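Local coordinates for type IV pilus assembly protein PilF (Thermus thermophilus HB8, PDB 5OIU) that probably powers type IV pilus assembly by binding and hydrolysing ATP as a six-subunit AAA+ motor, at residues F145-P150 against F157-I162; K164-P169 against L238-L243. One frame throughout, in Å; residues are numbered along the deposited sequence.

Interaction 1: F145-P150 against F157-I162; sequences FLITGP and FTTFSI. With ATP (adenosine-5'-triphosphate), chain Q.
Phe-145 meets Ile-162 at the rim of its ring: the methyl CD1 of Ile-162 lies close to the ring plane, 3.6 Å from CE2 of Phe-145. Phe-134 of helix 128-138 borders both residues. Two positions on, Ile-147 spreads its branches over the helix. With CG1 opposite its own carbonyl carbon (chi1 -46°), Ile-147 sets that atom 3.6 Å from OG1 of Thr-159, an oblique contact of carbon with a hydroxyl; that OG1 is satisfied by a hydrogen bond to Lys-155 O, one helical turn back. CD1 of Ile-147 meets CD1 of Ile-162 end to end, while CG2 of Ile-147 only grazes the methyl of Thr-158. Strand and helix run roughly antiparallel, their short axes at 148°, the strand-loop-helix course of a P-loop (Walker A motif), and from Gly-149 and Pro-150 the chain turns into the phosphate-binding loop. At the start of the helical segment the backbone N of Phe-157 donates a hydrogen bond of 2.8 Å to O1A of ATP, bent to 138°. The same residue reaches the base: CD2 of Phe-157 comes within 3.4 Å of N7 of ATP, the ring set obliquely. Putting an alanine at Phe-157 would keep the backbone bond but would probably leave the N7 side of adenine without this aromatic neighbour and freer to shift. Pro-119 and Tyr-182 also touch this ring.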
ATOM      1  N   PHE C 145      -5.995  -2.465  26.433  1.00 33.08           N
ATOM      2  CA  PHE C 145      -6.271  -3.886  26.291  1.00 35.53           C
ATOM      3  C   PHE C 145      -7.572  -4.008  25.514  1.00 34.04           C
ATOM      4  O   PHE C 145      -8.587  -3.435  25.920  1.00 32.20           O
ATOM      5  CB  PHE C 145      -6.360  -4.544  27.665  1.00 32.67           C
ATOM      6  CG  PHE C 145      -6.716  -5.969  27.622  1.00 34.48           C
ATOM      7  CD1 PHE C 145      -6.198  -6.786  26.641  1.00 37.05           C
ATOM      8  CD2 PHE C 145      -7.579  -6.504  28.564  1.00 35.23           C
ATOM      9  CE1 PHE C 145      -6.537  -8.112  26.581  1.00 35.88           C
ATOM     10  CE2 PHE C 145      -7.920  -7.837  28.515  1.00 34.39           C
ATOM     11  CZ  PHE C 145      -7.394  -8.645  27.530  1.00 34.94           C
ATOM     12  N   LEU C 146      -7.523  -4.678  24.366  1.00 38.17           N
ATOM     13  CA  LEU C 146      -8.657  -4.729  23.446  1.00 38.49           C
ATOM     14  C   LEU C 146      -9.380  -6.052  23.593  1.00 33.46           C
ATOM     15  O   LEU C 146      -8.749  -7.113  23.542  1.00 36.52           O
ATOM     16  CB  LEU C 146      -8.213  -4.552  21.995  1.00 37.39           C
ATOM     17  CG  LEU C 146      -7.646  -3.201  21.588  1.00 37.65           C
ATOM     18  CD1 LEU C 146      -7.311  -3.207  20.096  1.00 31.93           C
ATOM     19  CD2 LEU C 146      -8.632  -2.092  21.948  1.00 34.28           C
ATOM     20  N   ILE C 147     -10.693  -5.984  23.804  1.00 36.79           N
ATOM     21  CA  ILE C 147     -11.556  -7.164  23.815  1.00 39.75           C
ATOM     22  C   ILE C 147     -12.298  -7.203  22.494  1.00 36.91           C
ATOM     23  O   ILE C 147     -12.960  -6.231  22.113  1.00 37.50           O
ATOM     24  CB  ILE C 147     -12.563  -7.149  24.979  1.00 39.15           C
ATOM     25  CG1 ILE C 147     -11.907  -6.759  26.312  1.00 33.15           C
ATOM     26  CG2 ILE C 147     -13.313  -8.491  25.027  1.00 32.70           C
ATOM     27  CD1 ILE C 147     -10.830  -7.678  26.764  1.00 35.93           C
ATOM     28  N   THR C 148     -12.221  -8.325  21.811  1.00 38.41           N
ATOM     29  CA  THR C 148     -12.643  -8.343  20.427  1.00 42.67           C
ATOM     30  C   THR C 148     -13.390  -9.636  20.128  1.00 43.61           C
ATOM     31  O   THR C 148     -13.165 -10.684  20.751  1.00 38.51           O
ATOM     32  CB  THR C 148     -11.419  -8.134  19.490  1.00 43.97           C
ATOM     33  OG1 THR C 148     -11.850  -7.776  18.169  1.00 49.50           O
ATOM     34  CG2 THR C 148     -10.561  -9.369  19.407  1.00 36.16           C
ATOM     35  N   GLY C 149     -14.311  -9.531  19.183  1.00 41.82           N
ATOM     36  CA  GLY C 149     -15.073 -10.657  18.732  1.00 40.48           C
ATOM     37  C   GLY C 149     -16.187 -10.166  17.842  1.00 46.88           C
ATOM     38  O   GLY C 149     -16.420  -8.958  17.708  1.00 47.24           O
ATOM     39  N   PRO C 150     -16.889 -11.092  17.202  1.00 43.58           N
ATOM     40  CA  PRO C 150     -18.078 -10.713  16.449  1.00 43.70           C
ATOM     41  C   PRO C 150     -19.184 -10.314  17.408  1.00 45.46           C
ATOM     42  O   PRO C 150     -19.070 -10.433  18.634  1.00 44.79           O
ATOM     43  CB  PRO C 150     -18.431 -11.979  15.662  1.00 38.23           C
ATOM     44  CG  PRO C 150     -17.925 -13.072  16.515  1.00 42.32           C
ATOM     45  CD  PRO C 150     -16.664 -12.546  17.169  1.00 45.38           C
ATOM     46  N   PHE C 157     -19.544  -8.805  28.709  1.00 38.80           N
ATOM     47  CA  PHE C 157     -19.547  -9.640  29.901  1.00 39.54           C
ATOM     48  C   PHE C 157     -18.129  -9.876  30.396  1.00 36.43           C
ATOM     49  O   PHE C 157     -17.856  -9.779  31.596  1.00 38.29           O
ATOM     50  CB  PHE C 157     -20.245 -10.954  29.587  1.00 35.43           C
ATOM     51  CG  PHE C 157     -20.595 -11.774  30.784  1.00 38.44           C
ATOM     52  CD1 PHE C 157     -21.773 -11.533  31.488  1.00 44.95           C
ATOM     53  CD2 PHE C 157     -19.786 -12.845  31.165  1.00 37.98           C
ATOM     54  CE1 PHE C 157     -22.135 -12.329  32.581  1.00 45.85           C
ATOM     55  CE2 PHE C 157     -20.139 -13.647  32.247  1.00 43.18           C
ATOM     56  CZ  PHE C 157     -21.315 -13.389  32.961  1.00 41.52           C
ATOM     57  N   THR C 158     -17.206 -10.179  29.481  1.00 34.09           N
ATOM     58  CA  THR C 158     -15.800 -10.316  29.861  1.00 35.70           C
ATOM     59  C   THR C 158     -15.244  -9.002  30.406  1.00 37.57           C
ATOM     60  O   THR C 158     -14.564  -8.985  31.439  1.00 35.99           O
ATOM     61  CB  THR C 158     -14.985 -10.787  28.653  1.00 33.90           C
ATOM     62  OG1 THR C 158     -15.269 -12.164  28.419  1.00 34.77           O
ATOM     63  CG2 THR C 158     -13.476 -10.596  28.873  1.00 33.36           C
ATOM     64  N   THR C 159     -15.558  -7.893  29.733  1.00 34.32           N
ATOM     65  CA  THR C 159     -15.034  -6.583  30.111  1.00 39.09           C
ATOM     66  C   THR C 159     -15.387  -6.232  31.552  1.00 41.09           C
ATOM     67  O   THR C 159     -14.523  -5.805  32.330  1.00 33.80           O
ATOM     68  CB  THR C 159     -15.579  -5.529  29.153  1.00 37.82           C
ATOM     69  OG1 THR C 159     -14.948  -5.689  27.863  1.00 37.28           O
ATOM     70  CG2 THR C 159     -15.346  -4.145  29.703  1.00 28.83           C
ATOM     71  N   PHE C 160     -16.653  -6.433  31.934  1.00 41.99           N
ATOM     72  CA  PHE C 160     -17.088  -6.023  33.264  1.00 40.81           C
ATOM     73  C   PHE C 160     -16.554  -6.946  34.343  1.00 42.01           C
ATOM     74  O   PHE C 160     -16.271  -6.491  35.459  1.00 36.27           O
ATOM     75  CB  PHE C 160     -18.597  -5.936  33.299  1.00 38.04           C
ATOM     76  CG  PHE C 160     -19.092  -4.648  32.784  1.00 44.50           C
ATOM     77  CD1 PHE C 160     -19.095  -3.524  33.599  1.00 46.15           C
ATOM     78  CD2 PHE C 160     -19.476  -4.523  31.462  1.00 44.17           C
ATOM     79  CE1 PHE C 160     -19.526  -2.299  33.110  1.00 46.73           C
ATOM     80  CE2 PHE C 160     -19.911  -3.303  30.965  1.00 48.31           C
ATOM     81  CZ  PHE C 160     -19.939  -2.189  31.790  1.00 47.05           C
ATOM     82  N   SER C 161     -16.388  -8.230  34.021  1.00 40.37           N
ATOM     83  CA  SER C 161     -15.645  -9.122  34.900  1.00 36.43           C
ATOM     84  C   SER C 161     -14.251  -8.575  35.197  1.00 39.23           C
ATOM     85  O   SER C 161     -13.805  -8.586  36.348  1.00 37.85           O
ATOM     86  CB  SER C 161     -15.552 -10.497  34.258  1.00 36.27           C
ATOM     87  OG  SER C 161     -15.025 -11.424  35.173  1.00 41.08           O
ATOM     88  N   ILE C 162     -13.548  -8.096  34.163  1.00 38.35           N
ATOM     89  CA  ILE C 162     -12.240  -7.475  34.359  1.00 36.32           C
ATOM     90  C   ILE C 162     -12.343  -6.334  35.369  1.00 38.98           C
ATOM     91  O   ILE C 162     -11.676  -6.332  36.413  1.00 37.81           O
ATOM     92  CB  ILE C 162     -11.679  -6.973  33.017  1.00 37.57           C
ATOM     93  CG1 ILE C 162     -11.400  -8.139  32.068  1.00 31.98           C
ATOM     94  CG2 ILE C 162     -10.445  -6.089  33.248  1.00 35.06           C
ATOM     95  CD1 ILE C 162     -10.700  -7.718  30.799  1.00 30.04           C
TER
HETATM   96  PG  ATP Q 501     -22.611  -6.903  21.710  1.00 47.22           P
HETATM   97  O1G ATP Q 501     -21.985  -7.326  20.384  1.00 43.15           O
HETATM   98  O2G ATP Q 501     -21.913  -5.737  22.376  1.00 51.41           O
HETATM   99  O3G ATP Q 501     -24.107  -6.722  21.672  1.00 50.20           O
HETATM  100  PB  ATP Q 501     -21.211  -8.642  23.523  1.00 43.61           P
HETATM  101  O1B ATP Q 501     -20.171  -9.122  22.543  1.00 38.43           O
HETATM  102  O2B ATP Q 501     -20.889  -7.576  24.544  1.00 44.63           O
HETATM  103  O3B ATP Q 501     -22.518  -8.173  22.711  1.00 37.20           O
HETATM  104  PA  ATP Q 501     -22.498  -9.749  25.769  1.00 44.46           P
HETATM  105  O1A ATP Q 501     -21.640  -9.622  26.999  1.00 44.10           O
HETATM  106  O2A ATP Q 501     -23.585  -8.727  25.540  1.00 52.17           O
HETATM  107  O3A ATP Q 501     -21.693  -9.908  24.383  1.00 36.64           O
HETATM  108  O5' ATP Q 501     -23.153 -11.204  25.928  1.00 51.67           O
HETATM  109  C5' ATP Q 501     -24.092 -11.723  24.989  1.00 45.67           C
HETATM  110  C4' ATP Q 501     -24.833 -12.852  25.694  1.00 47.91           C
HETATM  111  O4' ATP Q 501     -23.945 -13.934  25.998  1.00 38.08           O
HETATM  112  C3' ATP Q 501     -25.404 -12.350  27.006  1.00 48.62           C
HETATM  113  O3' ATP Q 501     -26.725 -12.923  27.069  1.00 58.32           O
HETATM  114  C2' ATP Q 501     -24.426 -12.886  28.047  1.00 45.41           C
HETATM  115  O2' ATP Q 501     -24.989 -13.065  29.360  1.00 47.55           O
HETATM  116  C1' ATP Q 501     -23.910 -14.175  27.402  1.00 40.76           C
HETATM  117  N9  ATP Q 501     -22.518 -14.498  27.772  1.00 43.85           N
HETATM  118  C8  ATP Q 501     -21.479 -13.640  27.682  1.00 41.81           C
HETATM  119  N7  ATP Q 501     -20.324 -14.234  28.083  1.00 36.81           N
HETATM  120  C5  ATP Q 501     -20.613 -15.493  28.448  1.00 35.97           C
HETATM  121  C6  ATP Q 501     -19.845 -16.647  28.967  1.00 37.59           C
HETATM  122  N6  ATP Q 501     -18.509 -16.563  29.191  1.00 35.66           N
HETATM  123  N1  ATP Q 501     -20.520 -17.789  29.211  1.00 38.36           N
HETATM  124  C2  ATP Q 501     -21.848 -17.876  28.987  1.00 43.36           C
HETATM  125  N3  ATP Q 501     -22.610 -16.869  28.515  1.00 43.40           N
HETATM  126  C4  ATP Q 501     -22.062 -15.667  28.231  1.00 39.20           C

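Interaction 2: K164-P169 against L238-L243; sequences KRIATP and LVIATL
Between Ile-166 and Leu-238, where the two backbones come nearest, the CA atoms are still 10.2 Å apart, so the contact belongs wholly to side chains and no hydrogen bond crosses it. Ile-166 is the last helical residue of 164-169. The chain then leaves the helix through an inverse gamma turn centred on Ala-167, marked by a weak bond of 3.0 Å from Thr-168 N to Ile-166 O. That carbonyl also accepts a hydrogen bond from NZ of Lys-171. The segment 238-243 is a strand throughout, and Leu-238 and Ile-240, two residues apart, point their CB atoms to the helix side of the sheet, whereas the intervening Val-239 packs on Ile-144.

A single methyl carries the helix's share of the contact. In Ile-166, CG1 sits between the backbone N and the carbonyl carbon (chi1 69°), and the extended second torsion (174°) then carries CD1 straight out to the strand. There it meets both partners end to end: CD1 of Ile-166 is 3.6 Å from CD2 of Leu-238 and 3.7 Å from CD1 of Ile-240. Those two strand methyls, Leu-238 CD2 and Ile-240 CD1, are themselves 4.4 Å apart, so the three methyls cluster. Ile-214 of the next strand also touches Ile-166, and Leu-163 and Ile-162 border Ile-240, which makes the cluster part of a larger buried layer. The neighbouring Arg-165 turns its guanidinium group to Glu-120 and Glu-122.

Strand 238-243 lies between strand 143-148 and strand 214-217, and such a strand inserted beside the P-loop strand, with the P-loop helix packed across the sheet, is the arrangement of the RecA-like and AAA+ branch of P-loop NTPases.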
ATOM      1  N   LYS C 164     -14.543  -5.710  37.494  1.00 43.56           N
ATOM      2  CA  LYS C 164     -14.842  -6.229  38.827  1.00 40.15           C
ATOM      3  C   LYS C 164     -13.564  -6.505  39.610  1.00 43.14           C
ATOM      4  O   LYS C 164     -13.488  -6.219  40.810  1.00 47.36           O
ATOM      5  CB  LYS C 164     -15.686  -7.493  38.726  1.00 42.26           C
ATOM      6  CG  LYS C 164     -16.674  -7.663  39.858  1.00 50.02           C
ATOM      7  CD  LYS C 164     -17.623  -8.830  39.574  1.00 54.39           C
ATOM      8  CE  LYS C 164     -18.566  -9.105  40.747  1.00 57.84           C
ATOM      9  NZ  LYS C 164     -19.982  -9.213  40.272  1.00 61.53           N
ATOM     10  N   ARG C 165     -12.535  -7.031  38.947  1.00 41.02           N
ATOM     11  CA  ARG C 165     -11.289  -7.297  39.650  1.00 39.05           C
ATOM     12  C   ARG C 165     -10.483  -6.020  39.886  1.00 37.79           C
ATOM     13  O   ARG C 165     -10.033  -5.776  41.003  1.00 40.12           O
ATOM     14  CB  ARG C 165     -10.447  -8.313  38.883  1.00 37.10           C
ATOM     15  CG  ARG C 165      -9.130  -8.662  39.577  1.00 35.89           C
ATOM     16  CD  ARG C 165      -9.325  -9.216  41.003  1.00 34.47           C
ATOM     17  NE  ARG C 165     -10.389 -10.216  41.086  1.00 39.66           N
ATOM     18  CZ  ARG C 165     -10.238 -11.514  40.836  1.00 38.45           C
ATOM     19  NH1 ARG C 165      -9.054 -11.990  40.495  1.00 35.32           N
ATOM     20  NH2 ARG C 165     -11.277 -12.338  40.920  1.00 39.90           N
ATOM     21  N   ILE C 166     -10.294  -5.187  38.860  1.00 33.70           N
ATOM     22  CA  ILE C 166      -9.247  -4.170  38.930  1.00 36.34           C
ATOM     23  C   ILE C 166      -9.725  -2.782  39.349  1.00 31.00           C
ATOM     24  O   ILE C 166      -8.874  -1.919  39.604  1.00 36.38           O
ATOM     25  CB  ILE C 166      -8.476  -4.054  37.592  1.00 40.70           C
ATOM     26  CG1 ILE C 166      -9.367  -3.452  36.490  1.00 36.23           C
ATOM     27  CG2 ILE C 166      -7.877  -5.401  37.196  1.00 34.93           C
ATOM     28  CD1 ILE C 166      -8.654  -3.162  35.198  1.00 29.90           C
ATOM     29  N   ALA C 167     -11.031  -2.526  39.432  1.00 36.06           N
ATOM     30  CA  ALA C 167     -11.521  -1.186  39.803  1.00 37.94           C
ATOM     31  C   ALA C 167     -11.641  -1.060  41.331  1.00 38.22           C
ATOM     32  O   ALA C 167     -12.717  -0.963  41.923  1.00 38.46           O
ATOM     33  CB  ALA C 167     -12.836  -0.880  39.095  1.00 31.48           C
ATOM     34  N   THR C 168     -10.487  -1.023  41.974  1.00 34.72           N
ATOM     35  CA  THR C 168     -10.399  -0.922  43.413  1.00 34.87           C
ATOM     36  C   THR C 168     -10.695   0.503  43.895  1.00 37.75           C
ATOM     37  O   THR C 168     -10.552   1.470  43.141  1.00 38.37           O
ATOM     38  CB  THR C 168      -9.015  -1.378  43.834  1.00 37.89           C
ATOM     39  OG1 THR C 168      -8.036  -0.648  43.076  1.00 38.20           O
ATOM     40  CG2 THR C 168      -8.870  -2.858  43.528  1.00 34.85           C
ATOM     41  N   PRO C 169     -11.125   0.662  45.156  1.00 33.39           N
ATOM     42  CA  PRO C 169     -11.491   2.008  45.649  1.00 32.12           C
ATOM     43  C   PRO C 169     -10.338   3.018  45.700  1.00 32.81           C
ATOM     44  O   PRO C 169     -10.610   4.212  45.843  1.00 32.61           O
ATOM     45  CB  PRO C 169     -12.050   1.744  47.060  1.00 28.98           C
ATOM     46  CG  PRO C 169     -12.373   0.268  47.105  1.00 32.35           C
ATOM     47  CD  PRO C 169     -11.435  -0.404  46.130  1.00 33.60           C
ATOM     48  N   LEU C 238      -4.833   3.205  32.152  1.00 32.08           N
ATOM     49  CA  LEU C 238      -5.213   1.867  31.716  1.00 38.36           C
ATOM     50  C   LEU C 238      -6.561   1.942  30.988  1.00 38.12           C
ATOM     51  O   LEU C 238      -7.571   2.358  31.570  1.00 35.98           O
ATOM     52  CB  LEU C 238      -5.275   0.891  32.890  1.00 36.80           C
ATOM     53  CG  LEU C 238      -5.708  -0.512  32.426  1.00 38.11           C
ATOM     54  CD1 LEU C 238      -4.693  -1.061  31.446  1.00 31.94           C
ATOM     55  CD2 LEU C 238      -5.897  -1.473  33.582  1.00 32.00           C
ATOM     56  N   VAL C 239      -6.564   1.554  29.712  1.00 38.14           N
ATOM     57  CA  VAL C 239      -7.738   1.625  28.846  1.00 35.59           C
ATOM     58  C   VAL C 239      -8.161   0.217  28.470  1.00 32.29           C
ATOM     59  O   VAL C 239      -7.351  -0.569  27.970  1.00 33.05           O
ATOM     60  CB  VAL C 239      -7.450   2.441  27.578  1.00 37.04           C
ATOM     61  CG1 VAL C 239      -8.689   2.481  26.681  1.00 33.69           C
ATOM     62  CG2 VAL C 239      -6.974   3.835  27.949  1.00 31.97           C
ATOM     63  N   ILE C 240      -9.426  -0.098  28.696  1.00 31.78           N
ATOM     64  CA  ILE C 240     -10.006  -1.367  28.266  1.00 33.90           C
ATOM     65  C   ILE C 240     -11.101  -1.032  27.268  1.00 36.65           C
ATOM     66  O   ILE C 240     -12.008  -0.245  27.578  1.00 35.44           O
ATOM     67  CB  ILE C 240     -10.542  -2.180  29.457  1.00 35.14           C
ATOM     68  CG1 ILE C 240      -9.349  -2.661  30.293  1.00 34.55           C
ATOM     69  CG2 ILE C 240     -11.402  -3.341  28.973  1.00 32.59           C
ATOM     70  CD1 ILE C 240      -9.647  -2.884  31.691  1.00 34.46           C
ATOM     71  N   ALA C 241     -11.008  -1.602  26.063  1.00 36.46           N
ATOM     72  CA  ALA C 241     -11.849  -1.146  24.966  1.00 34.95           C
ATOM     73  C   ALA C 241     -12.262  -2.313  24.095  1.00 33.18           C
ATOM     74  O   ALA C 241     -11.527  -3.295  23.944  1.00 33.76           O
ATOM     75  CB  ALA C 241     -11.151  -0.085  24.115  1.00 35.83           C
ATOM     76  N   THR C 242     -13.463  -2.185  23.532  1.00 34.29           N
ATOM     77  CA  THR C 242     -14.097  -3.229  22.738  1.00 39.18           C
ATOM     78  C   THR C 242     -13.981  -2.868  21.262  1.00 36.29           C
ATOM     79  O   THR C 242     -14.223  -1.722  20.880  1.00 43.01           O
ATOM     80  CB  THR C 242     -15.563  -3.400  23.152  1.00 40.98           C
ATOM     81  OG1 THR C 242     -15.621  -4.145  24.366  1.00 46.07           O
ATOM     82  CG2 THR C 242     -16.353  -4.141  22.115  1.00 45.75           C
ATOM     83  N   LEU C 243     -13.569  -3.835  20.453  1.00 34.36           N
ATOM     84  CA  LEU C 243     -13.404  -3.660  19.017  1.00 43.08           C
ATOM     85  C   LEU C 243     -14.050  -4.836  18.303  1.00 48.92           C
ATOM     86  O   LEU C 243     -14.088  -5.953  18.821  1.00 48.85           O
ATOM     87  CB  LEU C 243     -11.940  -3.572  18.649  1.00 43.98           C
ATOM     88  CG  LEU C 243     -11.530  -2.833  17.393  1.00 45.94           C
ATOM     89  CD1 LEU C 243     -11.869  -1.367  17.517  1.00 46.10           C
ATOM     90  CD2 LEU C 243     -10.032  -3.020  17.174  1.00 44.36           C
TER

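Interactions 1 and 2 cover successive parts of one helix, 155-166, packed on one sheet: the first uses its beginning and middle, near the nucleotide, and the second its far end. Their centres lie 9 Å apart. Both segments of interaction 1 precede those of interaction 2 in the sequence, and the two segments of interaction 2 are separated by 68 residues. Strands 143-148 and 238-243 are parallel neighbours, joined by probable backbone bonds such as Phe-145 N to Val-239 O, and Ile-162 CG2 packs 3.7 Å from Ile-240 CD1. A continuous apolar layer thus ties the P-loop helix to two central strands, illustrating how a nucleotide site is built onto the buried core of a sheet.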